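Local structure of CalG4 (Micromonospora echinospora, 3IA7) at residues 32-37 with 51-56; 126-131 with 394-399. The protein belongs to the GT-B structural class, in which two Rossmann-like alpha/beta domains face each other across a cleft. All blocks are in the same frame, centred on the assembly; numbering follows the deposited sequence.

In the fold
Both contacts involve the seven-stranded parallel sheet built from the N-terminal half of the chain. Contact 1 forms first. Strand 34-39 leads through helix 41-49 into strand 53-56, and the pairing of 32-37 with 51-56 closes this short loop. The chain then reaches strand 127-131 and later builds a second, six-stranded parallel sheet before returning as helix 385-400. Contact 2 closes this long loop by setting 394-399 against 126-131. The two contacts follow in series and neither nest nor cross. The centres of contact 1 and contact 2 lie about 17 Å apart. They meet through His33 and Glu394, whose side chains probably share a hydrogen bond. The final helix thus reaches strand 127-131 and the loop that leads into strand 34-39.

Contact 1 (32-37 with 51-56); sequences GHRITY and GAEVVL
Ile35, Thr36 and Tyr37 run alongside Ala52, Glu53 and Val54 as two parallel strands, with an angle of 25° between the axes of 34-37 and 53-56. Thr36 pairs with Glu53, and Tyr37 with Val54. Glu53 is gripped through both its own N and its own O: its N donates to Ile35 O at 2.8 Å, and its O accepts from Tyr37 N at 2.8 Å. Val55 N adds a bond to Tyr37 O at 2.9 Å. At the N-terminal end of this ladder, a water accepts from Ile35 N and donates to Gly51 O.

The exposed Arg34 and Glu53 form a salt bridge. NE of Arg34 meets OE1 of Glu53 at 3.0 Å, from the syn side but out of the carboxylate plane. The guanidinium and carboxylate planes are nearly parallel, 12° apart, yet offset, and the bond is bent, 141° at the hydrogen. The Arg34 chain is extended, which carries NE along to the acid. On the face that holds Thr36, its CG2 presses on Val55 CG2 at 3.5 Å, a tight contact. Thr36 OG1 bonds to His6 instead. On the other face, Ala52 CB sits against Tyr37 CB at 3.7 Å and Ile35 CG2 at 3.8 Å. The Tyr37 ring leads away from 51-56, and its hydroxyl bonds to Ser21 and Asn11. Val47 of helix 41-49 touches Tyr37, Ala52 and Val54.

Gly51 ends that helix with a Schellman motif. Strand 34-39, helix 41-49 and strand 53-56 make a beta-alpha-beta crossover, the repeating unit of a Rossmann-like sheet, here at one edge of the sheet within this chain, strand 53-56.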
ATOM      1  N   GLY A  32      -3.400  -5.096 -18.847  1.00 11.47           N
ATOM      2  CA  GLY A  32      -3.463  -6.223 -19.806  1.00 10.82           C
ATOM      3  C   GLY A  32      -2.109  -6.780 -20.277  1.00 10.22           C
ATOM      4  O   GLY A  32      -2.085  -7.770 -21.011  1.00 10.11           O
ATOM      5  N   HIS A  33      -1.004  -6.165 -19.852  1.00  9.18           N
ATOM      6  CA  HIS A  33       0.355  -6.614 -20.218  1.00  8.98           C
ATOM      7  C   HIS A  33       0.773  -7.887 -19.497  1.00  9.75           C
ATOM      8  O   HIS A  33       0.426  -8.094 -18.331  1.00 10.78           O
ATOM      9  CB  HIS A  33       1.378  -5.489 -20.029  1.00  9.04           C
ATOM     10  CG  HIS A  33       1.001  -4.239 -20.768  1.00 10.92           C
ATOM     11  ND1 HIS A  33       0.780  -4.233 -22.129  1.00 10.67           N
ATOM     12  CD2 HIS A  33       0.678  -2.995 -20.329  1.00 10.37           C
ATOM     13  CE1 HIS A  33       0.390  -3.027 -22.504  1.00 11.47           C
ATOM     14  NE2 HIS A  33       0.348  -2.254 -21.435  1.00 13.00           N
ATOM     15  N   ARG A  34       1.474  -8.744 -20.223  1.00  9.71           N
ATOM     16  CA  ARG A  34       2.066  -9.969 -19.685  1.00  8.88           C
ATOM     17  C   ARG A  34       3.417  -9.593 -19.074  1.00  8.64           C
ATOM     18  O   ARG A  34       4.331  -9.107 -19.791  1.00  8.08           O
ATOM     19  CB  ARG A  34       2.296 -10.968 -20.822  1.00  9.67           C
ATOM     20  CG  ARG A  34       2.982 -12.241 -20.325  1.00 10.21           C
ATOM     21  CD  ARG A  34       3.277 -13.204 -21.455  1.00 14.39           C
ATOM     22  NE  ARG A  34       4.093 -14.302 -20.934  1.00 12.87           N
ATOM     23  CZ  ARG A  34       4.701 -15.201 -21.700  1.00 14.58           C
ATOM     24  NH1 ARG A  34       4.641 -15.099 -23.028  1.00 13.45           N
ATOM     25  NH2 ARG A  34       5.389 -16.186 -21.131  1.00 17.03           N
ATOM     26  N   ILE A  35       3.534  -9.761 -17.759  1.00  8.66           N
ATOM     27  CA  ILE A  35       4.746  -9.411 -17.047  1.00  9.29           C
ATOM     28  C   ILE A  35       5.499 -10.649 -16.582  1.00 10.25           C
ATOM     29  O   ILE A  35       4.926 -11.556 -15.940  1.00 10.84           O
ATOM     30  CB  ILE A  35       4.474  -8.508 -15.796  1.00  9.45           C
ATOM     31  CG1 ILE A  35       3.410  -7.426 -16.082  1.00 10.46           C
ATOM     32  CG2 ILE A  35       5.850  -7.972 -15.208  1.00 10.03           C
ATOM     33  CD1 ILE A  35       3.873  -6.398 -17.218  1.00  7.80           C
ATOM     34  N   THR A  36       6.775 -10.725 -16.962  1.00  9.57           N
ATOM     35  CA  THR A  36       7.646 -11.768 -16.485  1.00  9.66           C
ATOM     36  C   THR A  36       8.685 -11.053 -15.623  1.00 10.48           C
ATOM     37  O   THR A  36       9.099  -9.941 -15.961  1.00 10.55           O
ATOM     38  CB  THR A  36       8.312 -12.489 -17.666  1.00 10.88           C
ATOM     39  OG1 THR A  36       7.294 -13.114 -18.486  1.00 11.03           O
ATOM     40  CG2 THR A  36       9.301 -13.569 -17.178  1.00  8.16           C
ATOM     41  N   TYR A  37       9.122 -11.681 -14.544  1.00  8.93           N
ATOM     42  CA  TYR A  37       9.905 -10.960 -13.568  1.00  9.01           C
ATOM     43  C   TYR A  37      10.994 -11.906 -13.041  1.00  8.33           C
ATOM     44  O   TYR A  37      10.674 -12.987 -12.496  1.00  8.73           O
ATOM     45  CB  TYR A  37       8.981 -10.446 -12.433  1.00  8.54           C
ATOM     46  CG  TYR A  37       9.607  -9.366 -11.523  1.00  9.96           C
ATOM     47  CD1 TYR A  37       9.054  -8.096 -11.449  1.00 10.14           C
ATOM     48  CD2 TYR A  37      10.683  -9.657 -10.683  1.00 11.99           C
ATOM     49  CE1 TYR A  37       9.590  -7.118 -10.625  1.00 10.42           C
ATOM     50  CE2 TYR A  37      11.255  -8.667  -9.843  1.00 10.23           C
ATOM     51  CZ  TYR A  37      10.692  -7.388  -9.842  1.00 11.80           C
ATOM     52  OH  TYR A  37      11.186  -6.415  -8.989  1.00 12.83           O
ATOM     53  N   GLY A  51       1.211  -9.669  -9.764  1.00 11.17           N
ATOM     54  CA  GLY A  51       0.669  -9.924 -11.108  1.00 11.97           C
ATOM     55  C   GLY A  51       1.701 -10.430 -12.130  1.00 12.15           C
ATOM     56  O   GLY A  51       1.363 -10.592 -13.288  1.00 13.93           O
ATOM     57  N   ALA A  52       2.932 -10.724 -11.703  1.00 10.76           N
ATOM     58  CA  ALA A  52       3.941 -11.224 -12.642  1.00 10.83           C
ATOM     59  C   ALA A  52       4.174 -12.720 -12.571  1.00 10.76           C
ATOM     60  O   ALA A  52       4.060 -13.328 -11.480  1.00 11.43           O
ATOM     61  CB  ALA A  52       5.233 -10.497 -12.480  1.00  9.99           C
ATOM     62  N   GLU A  53       4.559 -13.298 -13.721  1.00 10.33           N
ATOM     63  CA  GLU A  53       5.125 -14.646 -13.790  1.00 12.06           C
ATOM     64  C   GLU A  53       6.586 -14.546 -13.395  1.00 11.63           C
ATOM     65  O   GLU A  53       7.230 -13.586 -13.796  1.00 13.28           O
ATOM     66  CB  GLU A  53       5.125 -15.151 -15.247  1.00 11.37           C
ATOM     67  CG  GLU A  53       3.782 -15.438 -15.852  1.00 17.75           C
ATOM     68  CD  GLU A  53       3.924 -15.867 -17.312  1.00 18.74           C
ATOM     69  OE1 GLU A  53       3.234 -15.279 -18.179  1.00 27.54           O
ATOM     70  OE2 GLU A  53       4.772 -16.753 -17.578  1.00 24.64           O
ATOM     71  N   VAL A  54       7.133 -15.560 -12.726  1.00 10.16           N
ATOM     72  CA  VAL A  54       8.502 -15.469 -12.174  1.00 10.80           C
ATOM     73  C   VAL A  54       9.473 -16.365 -12.979  1.00 10.01           C
ATOM     74  O   VAL A  54       9.137 -17.505 -13.333  1.00  8.50           O
ATOM     75  CB  VAL A  54       8.507 -15.811 -10.675  1.00 12.17           C
ATOM     76  CG1 VAL A  54       9.951 -16.132 -10.099  1.00 13.05           C
ATOM     77  CG2 VAL A  54       7.888 -14.661  -9.860  1.00 13.60           C
ATOM     78  N   VAL A  55      10.652 -15.823 -13.243  1.00  7.88           N
ATOM     79  CA  VAL A  55      11.809 -16.562 -13.728  1.00  8.20           C
ATOM     80  C   VAL A  55      12.800 -16.515 -12.560  1.00  9.26           C
ATOM     81  O   VAL A  55      13.269 -15.422 -12.158  1.00  9.27           O
ATOM     82  CB  VAL A  55      12.437 -15.878 -14.965  1.00  7.31           C
ATOM     83  CG1 VAL A  55      13.885 -16.482 -15.246  1.00  7.23           C
ATOM     84  CG2 VAL A  55      11.509 -16.048 -16.192  1.00 10.18           C
ATOM     85  N   LEU A  56      13.108 -17.677 -11.990  1.00  6.98           N
ATOM     86  CA  LEU A  56      14.052 -17.706 -10.837  1.00  8.56           C
ATOM     87  C   LEU A  56      15.512 -17.643 -11.263  1.00  8.71           C
ATOM     88  O   LEU A  56      15.903 -18.226 -12.305  1.00  7.88           O
ATOM     89  CB  LEU A  56      13.884 -19.004 -10.017  1.00  8.91           C
ATOM     90  CG  LEU A  56      12.500 -19.196  -9.398  1.00  9.79           C
ATOM     91  CD1 LEU A  56      12.454 -20.603  -8.770  1.00 13.97           C
ATOM     92  CD2 LEU A  56      12.264 -18.126  -8.364  1.00 11.95           C
TER
HETATM   93  O   HOH W   1       1.467 -10.910 -16.030  1.00 21.40           O

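Contact 2 (126-131 with 394-399)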
ATOM      1  N   PRO A 126      13.891  -2.525 -26.911  1.00 15.09           N
ATOM      2  CA  PRO A 126      14.040  -1.307 -26.117  1.00 15.21           C
ATOM      3  C   PRO A 126      14.096  -1.654 -24.637  1.00 14.27           C
ATOM      4  O   PRO A 126      13.670  -2.769 -24.214  1.00 13.97           O
ATOM      5  CB  PRO A 126      12.773  -0.486 -26.459  1.00 14.49           C
ATOM      6  CG  PRO A 126      11.758  -1.517 -26.803  1.00 14.23           C
ATOM      7  CD  PRO A 126      12.540  -2.652 -27.494  1.00 15.12           C
ATOM      8  N   ALA A 127      14.689  -0.769 -23.846  1.00 14.43           N
ATOM      9  CA  ALA A 127      14.802  -1.015 -22.427  1.00 13.81           C
ATOM     10  C   ALA A 127      14.450   0.231 -21.642  1.00 14.78           C
ATOM     11  O   ALA A 127      14.565   1.342 -22.165  1.00 13.17           O
ATOM     12  CB  ALA A 127      16.257  -1.517 -22.043  1.00 14.68           C
ATOM     13  N   VAL A 128      13.969   0.023 -20.418  1.00 12.18           N
ATOM     14  CA  VAL A 128      13.650   1.083 -19.483  1.00 13.30           C
ATOM     15  C   VAL A 128      14.422   0.799 -18.227  1.00 13.35           C
ATOM     16  O   VAL A 128      14.373  -0.330 -17.725  1.00 13.75           O
ATOM     17  CB  VAL A 128      12.146   1.034 -19.080  1.00 13.26           C
ATOM     18  CG1 VAL A 128      11.841   2.002 -17.878  1.00 12.65           C
ATOM     19  CG2 VAL A 128      11.242   1.272 -20.259  1.00 13.81           C
ATOM     20  N   ARG A 129      15.082   1.824 -17.680  1.00 12.63           N
ATOM     21  CA  ARG A 129      15.777   1.697 -16.429  1.00 14.04           C
ATOM     22  C   ARG A 129      14.857   2.124 -15.243  1.00 14.14           C
ATOM     23  O   ARG A 129      14.153   3.158 -15.314  1.00 14.37           O
ATOM     24  CB  ARG A 129      17.039   2.574 -16.431  1.00 13.92           C
ATOM     25  CG  ARG A 129      17.789   2.513 -15.071  1.00 14.69           C
ATOM     26  CD  ARG A 129      19.153   3.289 -15.149  1.00 16.24           C
ATOM     27  NE  ARG A 129      20.016   2.706 -16.212  1.00 15.03           N
ATOM     28  CZ  ARG A 129      21.339   2.809 -16.260  1.00 17.69           C
ATOM     29  NH1 ARG A 129      21.987   3.490 -15.316  1.00 17.61           N
ATOM     30  NH2 ARG A 129      22.017   2.193 -17.234  1.00 15.15           N
ATOM     31  N   LEU A 130      14.968   1.403 -14.146  1.00 12.58           N
ATOM     32  CA  LEU A 130      14.329   1.814 -12.889  1.00 14.05           C
ATOM     33  C   LEU A 130      15.332   2.107 -11.814  1.00 14.96           C
ATOM     34  O   LEU A 130      16.338   1.395 -11.665  1.00 12.62           O
ATOM     35  CB  LEU A 130      13.447   0.676 -12.343  1.00 13.80           C
ATOM     36  CG  LEU A 130      12.359   0.034 -13.197  1.00 15.16           C
ATOM     37  CD1 LEU A 130      11.596  -1.115 -12.321  1.00 14.72           C
ATOM     38  CD2 LEU A 130      11.331   1.060 -13.851  1.00 11.56           C
ATOM     39  N   THR A 131      15.027   3.102 -10.984  1.00 14.09           N
ATOM     40  CA  THR A 131      15.840   3.263  -9.763  1.00 15.17           C
ATOM     41  C   THR A 131      15.030   3.798  -8.599  1.00 15.24           C
ATOM     42  O   THR A 131      14.234   4.716  -8.763  1.00 14.90           O
ATOM     43  CB  THR A 131      17.167   4.121  -9.985  1.00 15.96           C
ATOM     44  OG1 THR A 131      17.881   4.217  -8.748  1.00 18.68           O
ATOM     45  CG2 THR A 131      16.873   5.527 -10.546  1.00 16.52           C
ATOM     46  N   GLU A 394       4.194   3.015 -21.296  1.00 12.17           N
ATOM     47  CA  GLU A 394       3.363   2.796 -22.493  1.00 12.61           C
ATOM     48  C   GLU A 394       3.624   3.804 -23.628  1.00 13.04           C
ATOM     49  O   GLU A 394       3.659   3.420 -24.800  1.00 12.58           O
ATOM     50  CB  GLU A 394       1.863   2.740 -22.161  1.00 11.56           C
ATOM     51  CG  GLU A 394       1.484   1.523 -21.291  1.00 13.54           C
ATOM     52  CD  GLU A 394       0.002   1.410 -21.136  1.00 17.16           C
ATOM     53  OE1 GLU A 394      -0.634   2.453 -20.856  1.00 13.92           O
ATOM     54  OE2 GLU A 394      -0.512   0.278 -21.312  1.00 15.34           O
ATOM     55  N   ALA A 395       3.832   5.074 -23.266  1.00 14.03           N
ATOM     56  CA  ALA A 395       4.190   6.123 -24.228  1.00 14.31           C
ATOM     57  C   ALA A 395       5.553   5.864 -24.909  1.00 14.40           C
ATOM     58  O   ALA A 395       5.695   6.089 -26.103  1.00 12.18           O
ATOM     59  CB  ALA A 395       4.185   7.528 -23.559  1.00 14.57           C
ATOM     60  N   TYR A 396       6.540   5.398 -24.139  1.00 13.05           N
ATOM     61  CA  TYR A 396       7.874   5.074 -24.644  1.00 13.37           C
ATOM     62  C   TYR A 396       7.738   3.974 -25.673  1.00 14.72           C
ATOM     63  O   TYR A 396       8.265   4.077 -26.785  1.00 14.09           O
ATOM     64  CB  TYR A 396       8.766   4.668 -23.454  1.00 13.92           C
ATOM     65  CG  TYR A 396      10.196   4.235 -23.736  1.00 13.10           C
ATOM     66  CD1 TYR A 396      11.132   5.097 -24.351  1.00 10.58           C
ATOM     67  CD2 TYR A 396      10.606   2.967 -23.386  1.00 12.19           C
ATOM     68  CE1 TYR A 396      12.432   4.693 -24.576  1.00 11.48           C
ATOM     69  CE2 TYR A 396      11.904   2.552 -23.602  1.00 12.17           C
ATOM     70  CZ  TYR A 396      12.814   3.412 -24.188  1.00  9.24           C
ATOM     71  OH  TYR A 396      14.122   3.002 -24.328  1.00 11.06           O
ATOM     72  N   LEU A 397       6.969   2.946 -25.343  1.00 16.41           N
ATOM     73  CA  LEU A 397       6.676   1.870 -26.313  1.00 18.30           C
ATOM     74  C   LEU A 397       6.029   2.373 -27.592  1.00 19.55           C
ATOM     75  O   LEU A 397       6.434   1.977 -28.676  1.00 20.79           O
ATOM     76  CB  LEU A 397       5.813   0.799 -25.677  1.00 18.73           C
ATOM     77  CG  LEU A 397       6.493  -0.165 -24.709  1.00 16.99           C
ATOM     78  CD1 LEU A 397       5.410  -1.102 -24.159  1.00 14.97           C
ATOM     79  CD2 LEU A 397       7.565  -0.992 -25.408  1.00 17.81           C
ATOM     80  N   GLY A 398       5.052   3.268 -27.454  1.00 20.02           N
ATOM     81  CA  GLY A 398       4.418   3.934 -28.577  1.00 21.43           C
ATOM     82  C   GLY A 398       5.437   4.597 -29.476  1.00 22.17           C
ATOM     83  O   GLY A 398       5.285   4.555 -30.692  1.00 22.17           O
ATOM     84  N   ARG A 399       6.466   5.229 -28.898  1.00 22.46           N
ATOM     85  CA  ARG A 399       7.487   5.898 -29.708  1.00 23.99           C
ATOM     86  C   ARG A 399       8.473   4.925 -30.344  1.00 23.60           C
ATOM     87  O   ARG A 399       8.762   5.019 -31.539  1.00 23.35           O
ATOM     88  CB  ARG A 399       8.289   6.940 -28.920  1.00 23.68           C
ATOM     89  CG  ARG A 399       7.479   8.038 -28.248  1.00 26.75           C
ATOM     90  CD  ARG A 399       8.378   9.056 -27.527  1.00 25.93           C
ATOM     91  NE  ARG A 399       9.027   8.577 -26.289  1.00 28.92           N
ATOM     92  CZ  ARG A 399       8.531   8.730 -25.065  1.00 30.25           C
ATOM     93  NH1 ARG A 399       7.356   9.333 -24.900  1.00 32.96           N
ATOM     94  NH2 ARG A 399       9.207   8.287 -24.004  1.00 30.94           N
TER
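Val128 and Tyr396 bring strand 127-131 close to helix 385-400, but the backbones stay apart: the CA atoms of Val128 and Tyr396 are 8.7 Å from each other, and those of Pro126 and Leu397 are 8.0 Å apart.

Tyr396 bridges most of this gap. Its CG lies anti to the backbone N (chi1 178°), and the ring extends from the helix to the start of the strand. The phenol OH donates a hydrogen bond to the carbonyl O of Ala127 at 2.8 Å. The C=O...O angle is 149°, and the donor is tilted 22° from the carbonyl plane. Ring atom CE2 of Tyr396 also comes within 3.3 Å of Ala127 O. Only the backbone of Ala127 serves here, since its CB points away from the helix and touches Ala120 of helix 113-123.

Two apolar groups meet the same ring obliquely. Val128 reaches it with one branch: CG2 lies 3.6 Å from Tyr396 CD2 and just as near to CE2. Pro126 adds its CB, 4.3 Å from Tyr396 CE2. Pro126 also approaches Leu397, its CG 4.5 Å from Leu397 CD2.

The strand itself is held from two sides. Val128 bonds through its backbone to Val106 and Tyr108, and Arg129 to Leu188 and Ile190. Earlier on the helix, Glu394 forms a salt bridge with Arg31.

The contact is therefore mostly apolar, with a single polar bond inside it. That bond gives the buried tyrosine hydroxyl an acceptor and the Ala127 carbonyl a donor. It probably also helps to fix the position of the ring. The C-terminal helix is thus tied to the N-terminal sheet by a directed bond as well as by apolar contact, close at Val128 and looser at Pro126.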